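Dehydroascorbate reductase (Chlamydomonas reinhardtii, PDB 5XFT) probably catalyses the reduction of L-dehydroascorbate to L-ascorbate at the expense of two glutathione molecules. Local coordinates at residues A[21-26]-A[73-78]; A[26-31]-A[198-203]; A[109-114]-A[209-214]; A[157-162]-A[185-190]. All coordinates share one frame; numbering follows the deposited sequence.

Interaction 1. Residues A[21-26]-A[73-78]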
# COMPACT_ATOMS: atom_id res chain seq x y z
N CYS A 21 -3.45 1.45 6.90
CA CYS A 21 -3.27 2.50 5.90
C CYS A 21 -2.44 2.01 4.73
O CYS A 21 -1.29 1.58 4.92
CB CYS A 21 -2.62 3.74 6.51
SG CYS A 21 -2.29 5.03 5.28
N PRO A 22 -2.96 2.06 3.50
CA PRO A 22 -2.19 1.52 2.36
C PRO A 22 -1.00 2.36 1.96
O PRO A 22 -0.07 1.83 1.33
CB PRO A 22 -3.24 1.46 1.24
CG PRO A 22 -4.22 2.53 1.59
CD PRO A 22 -4.29 2.54 3.10
N PHE A 23 -0.98 3.66 2.30
CA PHE A 23 0.16 4.50 1.95
C PHE A 23 1.31 4.29 2.93
O PHE A 23 2.48 4.15 2.51
CB PHE A 23 -0.29 5.96 1.91
CG PHE A 23 -1.45 6.19 0.98
CD1 PHE A 23 -1.24 6.47 -0.35
CD2 PHE A 23 -2.76 6.08 1.44
CE1 PHE A 23 -2.31 6.66 -1.22
CE2 PHE A 23 -3.83 6.27 0.58
CZ PHE A 23 -3.61 6.56 -0.75
N CYS A 24 1.01 4.27 4.23
CA CYS A 24 1.95 3.73 5.21
C CYS A 24 2.45 2.37 4.77
O CYS A 24 3.65 2.09 4.80
CB CYS A 24 1.29 3.59 6.58
SG CYS A 24 0.65 5.09 7.31
N HIS A 25 1.52 1.50 4.35
CA HIS A 25 1.91 0.18 3.88
C HIS A 25 2.92 0.27 2.75
O HIS A 25 3.87 -0.51 2.68
CB HIS A 25 0.67 -0.61 3.45
CG HIS A 25 0.90 -2.09 3.36
ND1 HIS A 25 -0.06 -2.96 2.88
CD2 HIS A 25 1.96 -2.85 3.69
CE1 HIS A 25 0.41 -4.19 2.92
NE2 HIS A 25 1.63 -4.16 3.40
N ARG A 26 2.75 1.25 1.86
CA ARG A 26 3.67 1.40 0.73
C ARG A 26 5.07 1.79 1.21
O ARG A 26 6.07 1.21 0.78
CB ARG A 26 3.14 2.42 -0.27
CG ARG A 26 4.24 3.02 -1.15
CD ARG A 26 3.80 4.31 -1.88
NE ARG A 26 4.47 4.44 -3.16
CZ ARG A 26 4.39 5.54 -3.90
NH1 ARG A 26 3.65 6.56 -3.47
NH2 ARG A 26 5.00 5.63 -5.07
N PRO A 73 6.65 14.11 5.14
CA PRO A 73 5.41 13.38 4.85
C PRO A 73 5.29 13.00 3.39
O PRO A 73 6.22 13.22 2.61
CB PRO A 73 4.32 14.37 5.26
CG PRO A 73 4.94 15.71 5.03
CD PRO A 73 6.44 15.57 5.17
N ASP A 74 4.13 12.44 3.01
CA ASP A 74 3.80 12.03 1.65
C ASP A 74 4.58 10.78 1.24
O ASP A 74 5.80 10.83 1.07
CB ASP A 74 4.05 13.17 0.65
CG ASP A 74 3.39 12.94 -0.70
OD1 ASP A 74 3.19 13.94 -1.43
OD2 ASP A 74 3.07 11.78 -1.03
N SER A 75 3.87 9.66 1.06
CA SER A 75 4.55 8.41 0.70
C SER A 75 5.31 8.53 -0.62
O SER A 75 6.31 7.84 -0.82
CB SER A 75 3.55 7.26 0.63
OG SER A 75 2.71 7.35 -0.51
N ASP A 76 4.85 9.40 -1.52
CA ASP A 76 5.53 9.56 -2.81
C ASP A 76 6.89 10.23 -2.62
O ASP A 76 7.93 9.71 -3.06
CB ASP A 76 4.66 10.36 -3.77
CG ASP A 76 4.63 9.77 -5.17
OD1 ASP A 76 5.70 9.40 -5.69
OD2 ASP A 76 3.52 9.67 -5.75
N VAL A 77 6.89 11.40 -1.97
CA VAL A 77 8.14 12.08 -1.61
C VAL A 77 9.07 11.13 -0.87
O VAL A 77 10.27 11.07 -1.14
CB VAL A 77 7.83 13.33 -0.77
CG1 VAL A 77 9.13 14.03 -0.40
CG2 VAL A 77 6.89 14.26 -1.52
N ILE A 78 8.51 10.34 0.06
CA ILE A 78 9.33 9.45 0.87
C ILE A 78 9.99 8.38 0.00
O ILE A 78 11.20 8.15 0.11
CB ILE A 78 8.49 8.83 2.00
CG1 ILE A 78 8.16 9.88 3.05
CG2 ILE A 78 9.23 7.64 2.61
CD1 ILE A 78 7.03 9.47 3.97
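A polar contact led by Arg-26 and Ser-75 joins the N-terminal ends of helices 22-33 and 75-85 within the thioredoxin-like domain. Arg-26 turns CG away from its backbone N (chi1 158°) and bends at chi3, which carries the guanidinium across to the first turn of the other helix. There NH1 of Arg-26 donates to Ser-75 OG at 3.2 Å, the partner tilted 16° from the guanidinium plane. The aliphatic chain also packs on the serine, CD of Arg-26 lying 3.5 Å from Ser-75 OG. Asp-76 adds a long salt bridge, OD2 standing 3.9 Å from NH1 of Arg-26, with guanidinium and carboxylate planes 75° apart. Both helices begin with a capped turn: Cys-21 SG accepts from Cys-24 N, and Asp-74 OD2 from Asp-76 N. Cys-21 and Cys-24 fit a CxxC pattern at a helix start, as in thioredoxin-fold proteins, where the first cysteine is often the reactive one, and probably here too. A leucine in place of Arg-26 would probably leave the hydroxyl of buried Ser-75 without this donor and Asp-76 without its positive neighbour. Small Ser-75 suits the close approach, its CB 3.8 Å from Phe-23 O and OG at the Phe-23 ring edge.

Interaction 2. Residues A[26-31]-A[198-203]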
# COMPACT_ATOMS: atom_id res chain seq x y z
N ARG A 26 2.75 1.25 1.86
CA ARG A 26 3.67 1.40 0.73
C ARG A 26 5.07 1.79 1.21
O ARG A 26 6.07 1.21 0.78
CB ARG A 26 3.14 2.42 -0.27
CG ARG A 26 4.24 3.02 -1.15
CD ARG A 26 3.80 4.31 -1.88
NE ARG A 26 4.47 4.44 -3.16
CZ ARG A 26 4.39 5.54 -3.90
NH1 ARG A 26 3.65 6.56 -3.47
NH2 ARG A 26 5.00 5.63 -5.07
N VAL A 27 5.15 2.76 2.13
CA VAL A 27 6.45 3.13 2.67
C VAL A 27 7.11 1.94 3.37
O VAL A 27 8.30 1.65 3.16
CB VAL A 27 6.32 4.35 3.59
CG1 VAL A 27 7.62 4.59 4.34
CG2 VAL A 27 5.93 5.56 2.78
N LEU A 28 6.34 1.23 4.21
CA LEU A 28 6.88 0.08 4.94
C LEU A 28 7.40 -0.99 3.99
O LEU A 28 8.49 -1.55 4.21
CB LEU A 28 5.80 -0.51 5.84
CG LEU A 28 5.22 0.38 6.94
CD1 LEU A 28 4.10 -0.35 7.62
CD2 LEU A 28 6.31 0.71 7.91
N LEU A 29 6.62 -1.32 2.96
CA LEU A 29 7.09 -2.29 1.97
C LEU A 29 8.35 -1.80 1.27
O LEU A 29 9.24 -2.59 0.97
CB LEU A 29 5.99 -2.60 0.95
CG LEU A 29 4.80 -3.44 1.43
CD1 LEU A 29 3.74 -3.54 0.38
CD2 LEU A 29 5.27 -4.81 1.83
N ALA A 30 8.44 -0.49 1.01
CA ALA A 30 9.65 0.05 0.41
C ALA A 30 10.87 -0.17 1.31
O ALA A 30 11.93 -0.58 0.83
CB ALA A 30 9.47 1.54 0.12
N TYR A 31 10.73 0.08 2.61
CA TYR A 31 11.85 -0.14 3.53
C TYR A 31 12.21 -1.61 3.63
O TYR A 31 13.40 -1.97 3.69
CB TYR A 31 11.51 0.44 4.91
CG TYR A 31 11.89 1.89 5.05
CD1 TYR A 31 11.12 2.88 4.47
CD2 TYR A 31 13.03 2.26 5.75
CE1 TYR A 31 11.47 4.21 4.58
CE2 TYR A 31 13.39 3.58 5.87
CZ TYR A 31 12.61 4.56 5.28
OH TYR A 31 12.98 5.88 5.41
N GLN A 198 5.19 -10.39 4.74
CA GLN A 198 4.80 -10.97 6.02
C GLN A 198 5.17 -10.07 7.18
O GLN A 198 4.49 -10.08 8.22
CB GLN A 198 5.46 -12.34 6.20
CG GLN A 198 4.95 -13.40 5.26
CD GLN A 198 5.72 -14.70 5.39
OE1 GLN A 198 6.66 -14.81 6.18
NE2 GLN A 198 5.33 -15.70 4.60
N HIS A 199 6.25 -9.29 7.05
CA HIS A 199 6.70 -8.49 8.18
C HIS A 199 5.71 -7.39 8.53
O HIS A 199 5.62 -6.99 9.69
CB HIS A 199 8.08 -7.91 7.89
CG HIS A 199 9.16 -8.94 7.81
ND1 HIS A 199 8.94 -10.27 8.11
CD2 HIS A 199 10.47 -8.85 7.48
CE1 HIS A 199 10.06 -10.95 7.96
NE2 HIS A 199 11.01 -10.11 7.58
N VAL A 200 4.95 -6.91 7.55
CA VAL A 200 4.13 -5.73 7.75
C VAL A 200 2.69 -5.99 7.30
O VAL A 200 1.99 -5.07 6.88
CB VAL A 200 4.74 -4.52 7.02
CG1 VAL A 200 6.06 -4.12 7.68
CG2 VAL A 200 4.97 -4.84 5.55
N ASP A 201 2.24 -7.24 7.41
CA ASP A 201 0.86 -7.59 7.10
C ASP A 201 -0.01 -7.27 8.31
O ASP A 201 0.12 -7.90 9.36
CB ASP A 201 0.75 -9.06 6.72
CG ASP A 201 -0.62 -9.43 6.14
OD1 ASP A 201 -1.60 -8.69 6.36
OD2 ASP A 201 -0.71 -10.47 5.46
N TYR A 202 -0.90 -6.28 8.17
CA TYR A 202 -1.79 -5.90 9.26
C TYR A 202 -3.03 -6.79 9.35
O TYR A 202 -3.67 -6.81 10.41
CB TYR A 202 -2.21 -4.43 9.11
CG TYR A 202 -2.35 -3.97 7.68
CD1 TYR A 202 -3.53 -4.19 6.98
CD2 TYR A 202 -1.32 -3.30 7.04
CE1 TYR A 202 -3.66 -3.77 5.66
CE2 TYR A 202 -1.45 -2.87 5.73
CZ TYR A 202 -2.62 -3.11 5.05
OH TYR A 202 -2.76 -2.69 3.74
N GLY A 203 -3.39 -7.50 8.29
CA GLY A 203 -4.48 -8.45 8.36
C GLY A 203 -5.79 -7.89 7.82
O GLY A 203 -5.97 -6.69 7.65
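Val-200 points its two methyl groups at different residues of helix 22-33, so that one branched side chain meets both Leu-28 and Leu-29. CG1 of Val-200 lies beside the backbone N, anti to the carbonyl carbon (chi1 -68°), and faces the root of Leu-28, 4.1 Å from CB of Leu-28. CG2, placed between the backbone N and the carbonyl carbon, instead meets the end of Leu-29, whose CD2 is 3.7 Å from Val-200 CG2. The two leucines therefore present different parts of themselves: Leu-28 its CB, from a backbone bond directed at the valine, and Leu-29 a terminal methyl on a chain that slants across it. Valine suits this place because its branching at CB sets two methyls close to the backbone, in the stretch that follows helix 195-199. Further on, Asp-201 OD1 accepts from Gly-203 N at 2.9 Å in an Asx turn, leading the chain toward helix 204-212. Leu-28 also packs on Ile-7, Tyr-38 and Met-40 of the sheet, and Tyr-202 OH is hydrogen-bonded to His-25 ND1. With no hydrogen bond between the segments and all three touching side chains buried, the contact is apolar, consistent with a junction to the thioredoxin-like domain that relies on burial of apolar surface.

Interaction 3. Residues A[109-114]-A[209-214]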
# COMPACT_ATOMS: atom_id res chain seq x y z
N ALA A 109 -14.85 4.36 -4.78
CA ALA A 109 -16.14 4.85 -5.26
C ALA A 109 -17.17 3.73 -5.25
O ALA A 109 -18.37 4.00 -5.13
CB ALA A 109 -15.99 5.44 -6.66
N ILE A 110 -16.72 2.49 -5.39
CA ILE A 110 -17.62 1.35 -5.26
C ILE A 110 -18.06 1.18 -3.81
O ILE A 110 -19.24 1.00 -3.52
CB ILE A 110 -16.95 0.08 -5.79
CG1 ILE A 110 -16.79 0.16 -7.31
CG2 ILE A 110 -17.72 -1.17 -5.37
CD1 ILE A 110 -15.90 -0.91 -7.87
N LEU A 111 -17.11 1.27 -2.87
CA LEU A 111 -17.47 1.02 -1.48
C LEU A 111 -18.36 2.11 -0.91
O LEU A 111 -19.34 1.81 -0.21
CB LEU A 111 -16.22 0.86 -0.61
CG LEU A 111 -15.57 -0.53 -0.57
CD1 LEU A 111 -14.53 -0.60 0.54
CD2 LEU A 111 -16.62 -1.63 -0.40
N ILE A 112 -18.06 3.38 -1.18
CA ILE A 112 -18.67 4.47 -0.43
C ILE A 112 -19.23 5.56 -1.35
O ILE A 112 -19.39 6.70 -0.93
CB ILE A 112 -17.66 5.07 0.56
CG1 ILE A 112 -16.48 5.71 -0.16
CG2 ILE A 112 -17.14 4.02 1.52
CD1 ILE A 112 -15.43 6.26 0.78
N GLY A 113 -19.54 5.20 -2.59
CA GLY A 113 -20.04 6.17 -3.54
C GLY A 113 -21.54 6.11 -3.74
O GLY A 113 -22.24 5.27 -3.18
N PRO A 114 -22.06 7.04 -4.54
CA PRO A 114 -23.49 7.00 -4.89
C PRO A 114 -23.82 5.78 -5.74
O PRO A 114 -23.01 5.32 -6.56
CB PRO A 114 -23.70 8.29 -5.68
CG PRO A 114 -22.57 9.18 -5.28
CD PRO A 114 -21.41 8.27 -5.02
N ALA A 209 -12.19 -3.11 9.55
CA ALA A 209 -12.44 -2.09 10.56
C ALA A 209 -12.10 -0.70 10.04
O ALA A 209 -12.82 0.26 10.32
CB ALA A 209 -11.64 -2.40 11.82
N GLY A 210 -11.01 -0.58 9.28
CA GLY A 210 -10.68 0.70 8.68
C GLY A 210 -11.81 1.22 7.81
O GLY A 210 -12.16 2.40 7.89
N TRP A 211 -12.40 0.35 6.99
CA TRP A 211 -13.42 0.81 6.06
C TRP A 211 -14.80 0.95 6.71
O TRP A 211 -15.59 1.80 6.29
CB TRP A 211 -13.47 -0.12 4.86
CG TRP A 211 -12.35 0.14 3.92
CD1 TRP A 211 -11.19 -0.56 3.78
CD2 TRP A 211 -12.27 1.23 2.99
NE1 TRP A 211 -10.39 0.01 2.81
CE2 TRP A 211 -11.04 1.11 2.31
CE3 TRP A 211 -13.13 2.29 2.67
CZ2 TRP A 211 -10.64 2.02 1.33
CZ3 TRP A 211 -12.74 3.18 1.68
CH2 TRP A 211 -11.50 3.04 1.02
N GLU A 212 -15.10 0.13 7.72
CA GLU A 212 -16.33 0.29 8.49
C GLU A 212 -16.45 1.69 9.07
O GLU A 212 -17.56 2.21 9.22
CB GLU A 212 -16.39 -0.75 9.61
CG GLU A 212 -17.14 -2.02 9.24
CD GLU A 212 -16.89 -3.15 10.22
OE1 GLU A 212 -17.57 -4.19 10.10
OE2 GLU A 212 -16.00 -3.01 11.09
N ARG A 213 -15.31 2.31 9.39
CA ARG A 213 -15.26 3.71 9.81
C ARG A 213 -15.93 4.65 8.80
O ARG A 213 -16.17 5.81 9.13
CB ARG A 213 -13.80 4.13 10.05
CG ARG A 213 -13.56 5.35 10.94
CD ARG A 213 -12.05 5.62 11.08
NE ARG A 213 -11.80 6.94 11.64
CZ ARG A 213 -10.95 7.83 11.11
NH1 ARG A 213 -10.27 7.53 10.01
NH2 ARG A 213 -10.77 9.02 11.67
N HIS A 214 -16.24 4.17 7.58
CA HIS A 214 -16.92 4.99 6.58
C HIS A 214 -18.09 4.30 5.89
O HIS A 214 -18.74 4.93 5.05
CB HIS A 214 -15.92 5.47 5.52
CG HIS A 214 -14.71 6.14 6.10
ND1 HIS A 214 -14.79 7.32 6.81
CD2 HIS A 214 -13.41 5.77 6.12
CE1 HIS A 214 -13.58 7.66 7.22
NE2 HIS A 214 -12.73 6.73 6.82
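Leu-111 and Trp-211 make a CH-pi contact, with CD1 of the leucine over one face of the indole. CD1 of Leu-111 is 4.1 Å from the centroid of the six-membered ring of Trp-211 and 24° off its normal. It sits off-centre, over the side of CD2 and CE3, where CD2 of Trp-211 lies 3.8 Å from Leu-111 CD1. The flat face gives the leucine a broad apolar surface, and the two side chains cross at about a right angle.

The other contacts are van der Waals packing by Ile-112. It approaches the edge of the same indole, CD1 of Ile-112 lying 4.2 Å from CZ3 of Trp-211. Its CG1 branch lies between the backbone N and the carbonyl carbon (chi1 64°), while the methyl CG2 of Ile-112 packs beside a backbone carbonyl, 4.0 Å from His-214 O. Branching at CB thus lets one residue touch two partners.

The polar atom of the buried indole is satisfied elsewhere: Trp-211 NE1 is hydrogen-bonded to His-164 ND1 on helix 153-173, while Phe-107 meets the ring edge to face. Trp-211 thus joins helices 103-112 and 204-212, late in each, to helix 153-173, as the centre of an aromatic cluster with Phe-107 and His-164 in the all-helical part characteristic of the GST fold.

Interaction 4. Residues A[157-162]-A[185-190]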
# COMPACT_ATOMS: atom_id res chain seq x y z
N SER A 157 3.47 0.36 -4.28
CA SER A 157 2.32 1.25 -4.38
C SER A 157 1.01 0.49 -4.59
O SER A 157 -0.02 0.85 -4.01
CB SER A 157 2.52 2.26 -5.50
OG SER A 157 1.36 3.05 -5.67
N LEU A 158 1.03 -0.55 -5.41
CA LEU A 158 -0.21 -1.17 -5.88
C LEU A 158 -0.63 -2.37 -5.06
O LEU A 158 -1.83 -2.63 -4.94
CB LEU A 158 -0.06 -1.61 -7.34
CG LEU A 158 -0.14 -0.53 -8.42
CD1 LEU A 158 -0.16 -1.19 -9.79
CD2 LEU A 158 -1.36 0.35 -8.23
N ALA A 159 0.31 -3.12 -4.51
CA ALA A 159 -0.06 -4.30 -3.73
C ALA A 159 -0.92 -3.96 -2.52
O ALA A 159 -1.90 -4.69 -2.27
CB ALA A 159 1.20 -5.07 -3.33
N PRO A 160 -0.65 -2.91 -1.73
CA PRO A 160 -1.60 -2.57 -0.65
C PRO A 160 -2.98 -2.19 -1.16
O PRO A 160 -3.99 -2.61 -0.58
CB PRO A 160 -0.91 -1.39 0.05
CG PRO A 160 0.54 -1.59 -0.23
CD PRO A 160 0.58 -2.10 -1.64
N LYS A 161 -3.06 -1.40 -2.24
CA LYS A 161 -4.36 -1.04 -2.80
C LYS A 161 -5.13 -2.27 -3.26
O LYS A 161 -6.33 -2.39 -3.02
CB LYS A 161 -4.19 -0.05 -3.94
CG LYS A 161 -3.38 1.17 -3.57
CD LYS A 161 -3.31 2.18 -4.71
CE LYS A 161 -2.35 3.31 -4.37
NZ LYS A 161 -2.32 4.36 -5.43
N LEU A 162 -4.44 -3.22 -3.90
CA LEU A 162 -5.11 -4.44 -4.33
C LEU A 162 -5.56 -5.27 -3.13
O LEU A 162 -6.64 -5.88 -3.15
CB LEU A 162 -4.18 -5.25 -5.24
CG LEU A 162 -4.71 -6.57 -5.80
CD1 LEU A 162 -5.82 -6.32 -6.79
CD2 LEU A 162 -3.57 -7.35 -6.43
N HIS A 185 -4.08 -13.52 -9.35
CA HIS A 185 -4.17 -14.48 -8.25
C HIS A 185 -2.80 -14.99 -7.86
O HIS A 185 -2.46 -15.05 -6.66
CB HIS A 185 -5.10 -15.64 -8.64
CG HIS A 185 -6.54 -15.24 -8.75
ND1 HIS A 185 -7.39 -15.19 -7.67
CD2 HIS A 185 -7.28 -14.88 -9.83
CE1 HIS A 185 -8.58 -14.80 -8.06
NE2 HIS A 185 -8.55 -14.61 -9.37
N LYS A 186 -1.97 -15.35 -8.84
CA LYS A 186 -0.61 -15.75 -8.48
C LYS A 186 0.21 -14.58 -7.97
O LYS A 186 1.14 -14.79 -7.19
CB LYS A 186 0.10 -16.44 -9.66
CG LYS A 186 -0.29 -15.95 -11.03
CD LYS A 186 0.29 -16.84 -12.13
CE LYS A 186 -0.32 -18.24 -12.14
NZ LYS A 186 0.38 -19.15 -13.10
N TYR A 187 -0.12 -13.35 -8.38
CA TYR A 187 0.51 -12.18 -7.77
C TYR A 187 0.21 -12.13 -6.28
O TYR A 187 1.12 -11.97 -5.46
CB TYR A 187 0.02 -10.91 -8.47
CG TYR A 187 0.61 -9.61 -7.98
CD1 TYR A 187 1.97 -9.34 -8.08
CD2 TYR A 187 -0.20 -8.62 -7.45
CE1 TYR A 187 2.51 -8.14 -7.65
CE2 TYR A 187 0.32 -7.41 -7.01
CZ TYR A 187 1.67 -7.17 -7.11
OH TYR A 187 2.18 -5.96 -6.67
N LEU A 188 -1.07 -12.30 -5.91
CA LEU A 188 -1.42 -12.29 -4.49
C LEU A 188 -0.72 -13.42 -3.74
O LEU A 188 -0.16 -13.19 -2.67
CB LEU A 188 -2.94 -12.37 -4.33
CG LEU A 188 -3.63 -11.02 -4.55
CD1 LEU A 188 -5.03 -11.20 -5.11
CD2 LEU A 188 -3.66 -10.20 -3.27
N ALA A 189 -0.74 -14.64 -4.29
CA ALA A 189 -0.05 -15.74 -3.63
C ALA A 189 1.44 -15.44 -3.46
O ALA A 189 2.02 -15.70 -2.40
CB ALA A 189 -0.25 -17.04 -4.41
N ALA A 190 2.07 -14.87 -4.49
CA ALA A 190 3.48 -14.53 -4.42
C ALA A 190 3.75 -13.51 -3.33
O ALA A 190 4.70 -13.66 -2.55
CB ALA A 190 3.96 -14.01 -5.78
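Leu-162 and Tyr-187, the two residues with most surface buried here, meet at the edge of the tyrosine ring. CD2 of Leu-162 lies in the ring plane, 3.7 Å from CD2 of Tyr-187, and the two side chains pass each other at a slant. Tyr-187 has CG anti to the backbone N (chi1 -178°), which extends the ring from helix 182-193 toward helix 153-173 and brings its far end to Ala-159. There Tyr-187 OH lies 3.6 Å from CB of Ala-159, a residue small enough to admit it. Leu-188 completes the apolar patch, its CG 4.1 Å from the same CD2 of Leu-162, so one methyl of Leu-162 serves both neighbours on helix 182-193.

The axes of segments 157-162 and 185-190 cross at -102°, with a closest approach of 11.5 Å. At that spacing large side chains such as tyrosine and leucine have to bridge the interface. Beyond the two segments, Tyr-187 OH is hydrogen-bonded to Asp-155 OD1, and Phe-146 meets the ring edge to face. Were Tyr-187 an alanine, Leu-162 and Ala-159 would probably face a gap and Asp-155 would lose its hydroxyl partner. No hydrogen bond joins the segments; the contact rests on van der Waals packing, mostly apolar, while the tyrosine hydroxyl is satisfied by Asp-155, which probably helps hold the ring's direction within the helical GST C-terminal domain.

How the interactions relate
From the N terminus, interaction 1 closes first, linking helices 22-33 and 75-85 within the thioredoxin-like domain. Interaction 2 starts on the same helix, sharing Arg-26, and crosses interaction 1 along the chain; its loop runs through most of the helical domain before 198-203 returns to the N-terminal domain. Interaction 3 opens at 109-114 and closes at 209-214, so it crosses interaction 2, and it lies in series after interaction 1. Interaction 4 sits within the spans of both 2 and 3. Pro-160 of interaction 4 packs on His-25 and Leu-29, joining the two domains, whereas interaction 3 stands apart, touching none of the others directly.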